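Local coordinates for UDP-N-acetylglucosamine 4,6-dehydratase (Vibrio fischeri, PDB 3PVZ), which binds NAD and probably acts as a lyase that removes water from UDP-N-acetylglucosamine, at residues S31-S36 with F56-Q61; Q35-V40 with Q112-L117; A155-Y160 with E191-S196. All coordinates share one frame; numbering follows the deposited sequence.

Contact 1: S31-S36 with F56-Q61; sequences SVVSQS and FKRNPQ. With NA (sodium ion), chain I.
The type I beta turn from Phe56 to Asn59, which joins helix 46-56 to strand 62-66 in the Rossmann-type domain, packs through Arg58 against Val33 in the last turn of helix 19-34. The apolar part is small. With Val33 CG1 anti to the backbone N (chi1 171°), this methyl lies 3.8 Å from Arg58 CB and 3.6 Å from Pro60 CB. Backbone atoms meet around it. Pro60 CA approaches Val33 O at 3.1 Å in a CA-H...O contact, and Gln61 N divides its hydrogen between two weak bonds, to Val33 O at 3.4 Å and to Ser36 O at 3.1 Å. One water donates to Ser34 O (2.6 Å) and to Asn59 O (3.0 Å), bridging the two segments at these carbonyls. Further along, the amide of Gln61 lies beside the backbone of Gln35, whose O binds a sodium ion at 2.5 Å. The tip of Arg58 turns elsewhere, making salt bridges with Glu26 and Glu54 and so spanning helices 19-34 and 46-56. Helix 237-250 borders the contact, where Arg58 touches Leu245 and Val32 touches Ile249, while Gln61 pairs through its backbone with Asp90 at strand 90-94.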
# COMPACT_ATOMS: atom_id res chain seq x y z
N SER A 31 5.86 -31.44 -8.47
CA SER A 31 7.25 -31.83 -8.55
C SER A 31 8.15 -30.60 -8.57
O SER A 31 9.09 -30.56 -7.79
CB SER A 31 7.49 -32.72 -9.77
OG SER A 31 8.86 -32.87 -10.00
N VAL A 32 7.87 -29.60 -9.42
CA VAL A 32 8.71 -28.42 -9.52
C VAL A 32 8.71 -27.57 -8.25
O VAL A 32 9.77 -27.29 -7.70
CB VAL A 32 8.37 -27.55 -10.75
CG1 VAL A 32 9.08 -26.18 -10.68
CG2 VAL A 32 8.78 -28.30 -12.09
N VAL A 33 7.53 -27.26 -7.72
CA VAL A 33 7.41 -26.41 -6.56
C VAL A 33 8.10 -27.03 -5.34
O VAL A 33 8.78 -26.34 -4.55
CB VAL A 33 5.93 -26.14 -6.23
CG1 VAL A 33 5.81 -25.43 -4.91
CG2 VAL A 33 5.29 -25.32 -7.34
N SER A 34 7.93 -28.33 -5.18
CA SER A 34 8.53 -29.03 -4.05
C SER A 34 10.10 -29.02 -4.06
O SER A 34 10.73 -29.25 -3.03
CB SER A 34 8.02 -30.48 -4.00
OG SER A 34 8.78 -31.28 -4.93
N GLN A 35 10.71 -28.81 -5.21
CA GLN A 35 12.18 -28.70 -5.27
C GLN A 35 12.69 -27.32 -5.65
O GLN A 35 13.87 -27.17 -6.12
CB GLN A 35 12.82 -29.73 -6.26
CG GLN A 35 12.01 -30.23 -7.35
CD GLN A 35 12.74 -31.26 -8.25
OE1 GLN A 35 13.97 -31.20 -8.41
NE2 GLN A 35 11.99 -32.18 -8.81
N SER A 36 11.85 -26.31 -5.52
CA SER A 36 12.30 -24.98 -5.93
C SER A 36 12.06 -23.94 -4.88
O SER A 36 11.25 -24.11 -3.89
CB SER A 36 11.65 -24.57 -7.27
OG SER A 36 11.76 -25.62 -8.19
N PHE A 56 2.26 -21.90 -2.17
CA PHE A 56 2.26 -22.46 -0.84
C PHE A 56 1.55 -23.83 -0.74
O PHE A 56 2.03 -24.72 -0.06
CB PHE A 56 1.62 -21.46 0.13
CG PHE A 56 1.81 -21.83 1.56
CD1 PHE A 56 0.98 -22.73 2.16
CD2 PHE A 56 2.86 -21.31 2.30
CE1 PHE A 56 1.17 -23.10 3.48
CE2 PHE A 56 3.04 -21.67 3.65
CZ PHE A 56 2.17 -22.57 4.22
N LYS A 57 0.41 -23.97 -1.39
CA LYS A 57 -0.41 -25.18 -1.27
C LYS A 57 0.26 -26.37 -1.97
O LYS A 57 -0.16 -27.51 -1.77
CB LYS A 57 -1.82 -24.92 -1.87
CG LYS A 57 -1.89 -24.69 -3.36
CD LYS A 57 -3.33 -24.74 -3.94
CE LYS A 57 -4.03 -23.39 -3.90
NZ LYS A 57 -5.34 -23.35 -4.74
N ARG A 58 1.26 -26.09 -2.81
CA ARG A 58 2.03 -27.15 -3.49
C ARG A 58 3.39 -27.43 -2.81
O ARG A 58 4.31 -28.00 -3.43
CB ARG A 58 2.23 -26.76 -4.93
CG ARG A 58 0.87 -26.84 -5.71
CD ARG A 58 1.02 -26.48 -7.12
NE ARG A 58 -0.24 -26.66 -7.84
CZ ARG A 58 -1.20 -25.72 -7.98
NH1 ARG A 58 -1.09 -24.50 -7.46
NH2 ARG A 58 -2.31 -26.02 -8.65
N ASN A 59 3.49 -26.96 -1.56
CA ASN A 59 4.53 -27.34 -0.61
C ASN A 59 5.96 -27.05 -1.07
O ASN A 59 6.73 -27.96 -1.26
CB ASN A 59 4.37 -28.81 -0.28
CG ASN A 59 5.33 -29.28 0.77
OD1 ASN A 59 5.62 -28.56 1.73
ND2 ASN A 59 5.93 -30.46 0.54
N PRO A 60 6.30 -25.77 -1.26
CA PRO A 60 7.55 -25.32 -1.84
C PRO A 60 8.75 -25.45 -0.88
O PRO A 60 8.57 -25.34 0.35
CB PRO A 60 7.32 -23.85 -2.04
CG PRO A 60 6.39 -23.45 -0.94
CD PRO A 60 5.46 -24.64 -0.79
N GLN A 61 9.96 -25.54 -1.44
CA GLN A 61 11.16 -25.72 -0.61
C GLN A 61 11.41 -24.43 0.14
O GLN A 61 11.78 -24.41 1.31
CB GLN A 61 12.34 -26.06 -1.50
CG GLN A 61 13.16 -27.28 -1.26
CD GLN A 61 14.29 -27.31 -2.32
OE1 GLN A 61 14.77 -26.29 -2.61
NE2 GLN A 61 14.64 -28.43 -2.91
NA NA I . 16.25 -27.52 -6.78
O HOH W 1 9.39 -29.31 -0.81
O HOH W 2 15.84 -29.12 -8.27
O HOH W 3 16.62 -25.40 -6.01

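Contact 2: Q35-V40 with Q112-L117; sequences QSRFLV and QYDYVL. With NA (sodium ion), chain H; NA (sodium ion), chain I.
Arg37 and Asp114 grip each other where strands 37-41 and 115-118, parallel neighbours in the Rossmann-type sheet, begin. The arginine can be followed outward. Its CB sits 3.3 Å from Asp114 OD2, and Arg37 CG runs past the same oxygen at 3.5 Å. Arg37 CD comes 3.8 Å from Gln112 O. A bend at chi3 (-66°) then folds the end of the chain back over the aspartate. Arg37 NE reaches Asp114 OD2 and Arg37 NH1 reaches Asp114 OD1, both at 2.9 Å, a side-on, two-nitrogen salt bridge. The oxygens lie almost in the guanidinium plane, yet the nitrogens approach from above the carboxylate, the two planes being 51° apart. Arg37 NH2 adds a weak bond to Gln112 OE1 at 3.5 Å, an oxygen that also binds a sodium ion.

Farther in, parallel pairing takes over. Arg37 O accepts from both Asp114 N and Tyr115 N; regular alternation follows, with Leu39 N bonding to Tyr115 O and Leu117 N to Leu39 O. On one face of the sheet, Leu39 CB stands 3.5 Å from the centroid of the Tyr113 ring, nearly on its normal, a CH-pi contact; the Tyr113 hydroxyl goes on to His64. On the other face, the rings of Phe38 and Tyr115 are near parallel (16°) but slid apart, and helix 46-56 covers Phe38 and Val40. The Tyr115 hydroxyl bonds to Lys158. Strand 37-41 leads into a GxGxxG-type turn, consistent with a Rossmann dinucleotide site, and the Val40 side chain lies about 9 Å from the bound NAD.

Asp114 OD2 is gripped repeatedly: Arg37 N meets its anti lone pair at 2.8 Å, Arg37 NE comes from above the plane, and a water on a different sodium ion, the one bound by Gln35 O, donates to it as well.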
# COMPACT_ATOMS: atom_id res chain seq x y z
N GLN A 35 10.71 -28.81 -5.21
CA GLN A 35 12.18 -28.70 -5.27
C GLN A 35 12.69 -27.32 -5.65
O GLN A 35 13.87 -27.17 -6.12
CB GLN A 35 12.82 -29.73 -6.26
CG GLN A 35 12.01 -30.23 -7.35
CD GLN A 35 12.74 -31.26 -8.25
OE1 GLN A 35 13.97 -31.20 -8.41
NE2 GLN A 35 11.99 -32.18 -8.81
N SER A 36 11.85 -26.31 -5.52
CA SER A 36 12.30 -24.98 -5.93
C SER A 36 12.06 -23.94 -4.88
O SER A 36 11.25 -24.11 -3.89
CB SER A 36 11.65 -24.57 -7.27
OG SER A 36 11.76 -25.62 -8.19
N ARG A 37 12.86 -22.90 -5.01
CA ARG A 37 12.85 -21.73 -4.18
C ARG A 37 12.19 -20.55 -4.88
O ARG A 37 12.54 -20.22 -6.01
CB ARG A 37 14.29 -21.38 -3.89
CG ARG A 37 15.07 -22.53 -3.16
CD ARG A 37 16.54 -22.28 -3.15
NE ARG A 37 17.08 -22.33 -4.51
CZ ARG A 37 18.34 -22.09 -4.84
NH1 ARG A 37 18.72 -22.24 -6.10
NH2 ARG A 37 19.22 -21.73 -3.93
N PHE A 38 11.30 -19.86 -4.18
CA PHE A 38 10.53 -18.77 -4.74
C PHE A 38 10.64 -17.50 -3.94
O PHE A 38 10.50 -17.49 -2.70
CB PHE A 38 9.03 -19.10 -4.88
CG PHE A 38 8.73 -20.33 -5.67
CD1 PHE A 38 8.26 -20.23 -6.97
CD2 PHE A 38 8.93 -21.58 -5.14
CE1 PHE A 38 7.98 -21.35 -7.71
CE2 PHE A 38 8.69 -22.71 -5.89
CZ PHE A 38 8.20 -22.60 -7.16
N LEU A 39 10.74 -16.39 -4.68
CA LEU A 39 10.65 -15.06 -4.16
C LEU A 39 9.43 -14.37 -4.83
O LEU A 39 9.39 -14.30 -6.02
CB LEU A 39 11.94 -14.31 -4.51
CG LEU A 39 11.99 -12.82 -4.13
CD1 LEU A 39 11.60 -12.57 -2.58
CD2 LEU A 39 13.31 -12.19 -4.52
N VAL A 40 8.47 -13.83 -4.06
CA VAL A 40 7.35 -13.12 -4.61
C VAL A 40 7.37 -11.71 -4.11
O VAL A 40 7.14 -11.44 -2.91
CB VAL A 40 5.99 -13.79 -4.21
CG1 VAL A 40 4.80 -13.11 -4.89
CG2 VAL A 40 6.05 -15.28 -4.59
N GLN A 112 19.09 -16.16 -2.95
CA GLN A 112 19.18 -17.46 -3.59
C GLN A 112 17.80 -18.02 -3.84
O GLN A 112 17.17 -18.55 -2.89
CB GLN A 112 19.93 -18.38 -2.61
CG GLN A 112 21.40 -18.09 -2.56
CD GLN A 112 22.09 -18.58 -3.82
OE1 GLN A 112 22.11 -19.79 -4.12
NE2 GLN A 112 22.61 -17.67 -4.56
N TYR A 113 17.32 -17.85 -5.08
CA TYR A 113 15.96 -18.25 -5.50
C TYR A 113 16.05 -18.89 -6.87
O TYR A 113 16.96 -18.61 -7.61
CB TYR A 113 14.99 -17.09 -5.56
CG TYR A 113 14.88 -16.39 -4.25
CD1 TYR A 113 14.06 -16.87 -3.24
CD2 TYR A 113 15.54 -15.21 -4.01
CE1 TYR A 113 13.98 -16.22 -2.02
CE2 TYR A 113 15.44 -14.56 -2.79
CZ TYR A 113 14.66 -15.05 -1.81
OH TYR A 113 14.60 -14.37 -0.59
N ASP A 114 15.11 -19.77 -7.20
CA ASP A 114 15.06 -20.36 -8.54
C ASP A 114 14.11 -19.52 -9.40
O ASP A 114 14.41 -19.23 -10.57
CB ASP A 114 14.62 -21.80 -8.48
CG ASP A 114 15.57 -22.65 -7.66
OD1 ASP A 114 16.73 -22.75 -8.12
OD2 ASP A 114 15.16 -23.19 -6.57
N TYR A 115 13.02 -19.05 -8.77
CA TYR A 115 11.98 -18.35 -9.46
C TYR A 115 11.66 -17.07 -8.69
O TYR A 115 11.41 -17.10 -7.47
CB TYR A 115 10.71 -19.19 -9.57
CG TYR A 115 10.80 -20.48 -10.38
CD1 TYR A 115 10.64 -20.47 -11.74
CD2 TYR A 115 10.95 -21.73 -9.74
CE1 TYR A 115 10.71 -21.63 -12.49
CE2 TYR A 115 11.01 -22.86 -10.44
CZ TYR A 115 10.89 -22.82 -11.83
OH TYR A 115 10.98 -23.96 -12.58
N VAL A 116 11.70 -15.96 -9.41
CA VAL A 116 11.42 -14.65 -8.82
C VAL A 116 10.19 -14.08 -9.54
O VAL A 116 10.19 -14.01 -10.75
CB VAL A 116 12.64 -13.71 -8.92
CG1 VAL A 116 12.28 -12.33 -8.34
CG2 VAL A 116 13.86 -14.36 -8.20
N LEU A 117 9.13 -13.76 -8.79
CA LEU A 117 7.87 -13.29 -9.34
C LEU A 117 7.64 -11.86 -8.84
O LEU A 117 7.73 -11.59 -7.64
CB LEU A 117 6.71 -14.19 -8.89
CG LEU A 117 6.69 -15.64 -9.41
CD1 LEU A 117 7.61 -16.53 -8.54
CD2 LEU A 117 5.27 -16.23 -9.42
NA NA H . 23.07 -21.13 -5.65
NA NA I . 16.25 -27.52 -6.78
O HOH W 2 15.84 -29.12 -8.27
O HOH W 4 21.28 -20.83 -7.16
O HOH W 5 23.69 -19.23 -6.68
O HOH W 3 16.62 -25.40 -6.01

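Contact 3: A155-Y160 with E191-S196; sequences AGAKKY and EEIAIS
Ile193 meets Ala157 just before the two strands of the beta-alpha-beta unit formed by strand 159-163, helix 174-189 and strand 194-198. The side chain of Ile193 is fully extended, CG1 anti to the backbone N (chi1 -173°), which carries Ile193 CD1 to within 3.5 Å of Ala157 O and into apolar contact with Ala157 CB.

At Ala194 the two segments draw together. Ala194 CB lies 3.6 Å from Lys158 O, but the amide of Ala194 is still too far away for a direct bond, and a water fills the step: it donates to Lys158 O at 2.6 Å and accepts from Ala194 N at 3.0 Å. Direct parallel pairing starts with Ala194 O, which takes Tyr160 N at 3.0 Å in an almost straight bond (171° at the hydrogen).

Ile195 comes next, facing the same side of the sheet as Tyr160, with Ile195 CA 3.3 Å from Tyr160 O in a CA-H...O contact.

Ser196 closes the pairing through Ser196 N to Tyr160 O, 3.2 Å. Its side chain is pressed by Lys159, which bends at chi2 (81°) so that Lys159 CE comes 3.4 Å from Ser196 CB, a tight approach. Beyond it, Lys159 NZ bonds to the carbonyl oxygens of Ser247, Cys248 and Gly251, where the positive charge probably suits this end of helix 237-250, and Ser196 OG bonds to Ser247 OG.

Helix 237-250 thus lies over the face carrying Lys159, while Tyr160 points to the opposite face, packing on helix 131-154 and bonding through its hydroxyl to Thr148 and to Asn118, at the end of neighbouring strand 115-118.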
# COMPACT_ATOMS: atom_id res chain seq x y z
N ALA A 155 22.36 -13.90 -8.90
CA ALA A 155 22.26 -15.03 -7.99
C ALA A 155 22.04 -16.34 -8.74
O ALA A 155 21.85 -17.37 -8.12
CB ALA A 155 21.11 -14.79 -6.96
N GLY A 156 22.03 -16.30 -10.07
CA GLY A 156 21.75 -17.53 -10.84
C GLY A 156 20.30 -18.06 -10.82
O GLY A 156 20.10 -19.23 -11.07
N ALA A 157 19.29 -17.23 -10.50
CA ALA A 157 17.86 -17.60 -10.71
C ALA A 157 17.64 -18.13 -12.11
O ALA A 157 18.33 -17.71 -13.03
CB ALA A 157 16.93 -16.40 -10.50
N LYS A 158 16.68 -19.01 -12.29
CA LYS A 158 16.46 -19.54 -13.60
C LYS A 158 15.36 -18.84 -14.37
O LYS A 158 15.34 -18.94 -15.60
CB LYS A 158 16.25 -21.04 -13.59
CG LYS A 158 15.06 -21.51 -12.90
CD LYS A 158 14.83 -23.04 -13.28
CE LYS A 158 14.52 -23.88 -12.06
NZ LYS A 158 13.64 -25.13 -12.25
N LYS A 159 14.52 -18.08 -13.65
CA LYS A 159 13.32 -17.52 -14.23
C LYS A 159 12.81 -16.33 -13.44
O LYS A 159 12.72 -16.34 -12.22
CB LYS A 159 12.22 -18.60 -14.35
CG LYS A 159 10.91 -18.13 -14.96
CD LYS A 159 11.09 -18.14 -16.51
CE LYS A 159 9.82 -17.82 -17.22
NZ LYS A 159 8.83 -18.93 -17.08
N TYR A 160 12.50 -15.27 -14.19
CA TYR A 160 11.87 -14.10 -13.63
C TYR A 160 10.51 -13.96 -14.31
O TYR A 160 10.37 -14.20 -15.48
CB TYR A 160 12.76 -12.86 -13.90
CG TYR A 160 12.31 -11.59 -13.22
CD1 TYR A 160 11.34 -10.78 -13.77
CD2 TYR A 160 12.89 -11.17 -12.02
CE1 TYR A 160 10.94 -9.60 -13.15
CE2 TYR A 160 12.49 -10.00 -11.40
CZ TYR A 160 11.53 -9.21 -11.98
OH TYR A 160 11.13 -8.03 -11.36
N GLU A 191 17.84 -11.21 -22.72
CA GLU A 191 19.07 -11.74 -23.36
C GLU A 191 20.02 -12.40 -22.33
O GLU A 191 21.02 -12.96 -22.74
CB GLU A 191 19.83 -10.61 -24.09
CG GLU A 191 19.02 -10.05 -25.27
CD GLU A 191 19.58 -8.78 -25.89
OE1 GLU A 191 20.40 -8.10 -25.25
OE2 GLU A 191 19.15 -8.42 -27.01
N GLU A 192 19.72 -12.31 -21.02
CA GLU A 192 20.55 -12.93 -19.99
C GLU A 192 19.84 -13.90 -19.05
O GLU A 192 20.50 -14.65 -18.40
CB GLU A 192 21.17 -11.87 -19.09
CG GLU A 192 22.18 -11.03 -19.82
CD GLU A 192 22.77 -10.00 -18.93
OE1 GLU A 192 22.37 -8.86 -19.13
OE2 GLU A 192 23.58 -10.34 -18.02
N ILE A 193 18.52 -13.82 -18.95
CA ILE A 193 17.75 -14.73 -18.13
C ILE A 193 16.40 -14.89 -18.80
O ILE A 193 15.91 -13.96 -19.42
CB ILE A 193 17.56 -14.14 -16.69
CG1 ILE A 193 16.91 -15.15 -15.74
CG2 ILE A 193 16.74 -12.89 -16.74
CD1 ILE A 193 16.91 -14.71 -14.25
N ALA A 194 15.84 -16.09 -18.69
CA ALA A 194 14.47 -16.36 -19.06
C ALA A 194 13.45 -15.48 -18.29
O ALA A 194 13.35 -15.54 -17.05
CB ALA A 194 14.16 -17.86 -18.85
N ILE A 195 12.68 -14.70 -19.05
CA ILE A 195 11.62 -13.85 -18.52
C ILE A 195 10.30 -14.22 -19.20
O ILE A 195 10.21 -14.27 -20.44
CB ILE A 195 11.90 -12.34 -18.80
CG1 ILE A 195 13.24 -11.93 -18.18
CG2 ILE A 195 10.79 -11.46 -18.23
CD1 ILE A 195 13.64 -10.47 -18.41
N SER A 196 9.26 -14.47 -18.42
CA SER A 196 7.94 -14.65 -19.00
C SER A 196 6.93 -13.78 -18.26
O SER A 196 7.18 -13.44 -17.10
CB SER A 196 7.53 -16.13 -18.99
OG SER A 196 7.08 -16.60 -17.72
O HOH W 6 17.20 -18.39 -17.31

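In the fold
Contacts 1 and 2 both start from the passage between helix 19-34 and strand 37-41, sharing Gln35 and Ser36, a sodium ion and two waters; their centres lie about 10 Å apart. Contact 3 opens later in the chain, its centre about 11 Å from that of contact 2 and 19 Å from that of contact 1. Contacts 2 and 3 meet across adjacent strands 115-118 and 159-163, where Asp114 O lies 2.8 Å from Lys158 N, a probable hydrogen bond. Together they join strands 37-41, 115-118, 159-163 and 194-198 in one parallel run, while contact 1 ties the preceding helix to the turn leading into strand 62-66, within the fold that binds NAD.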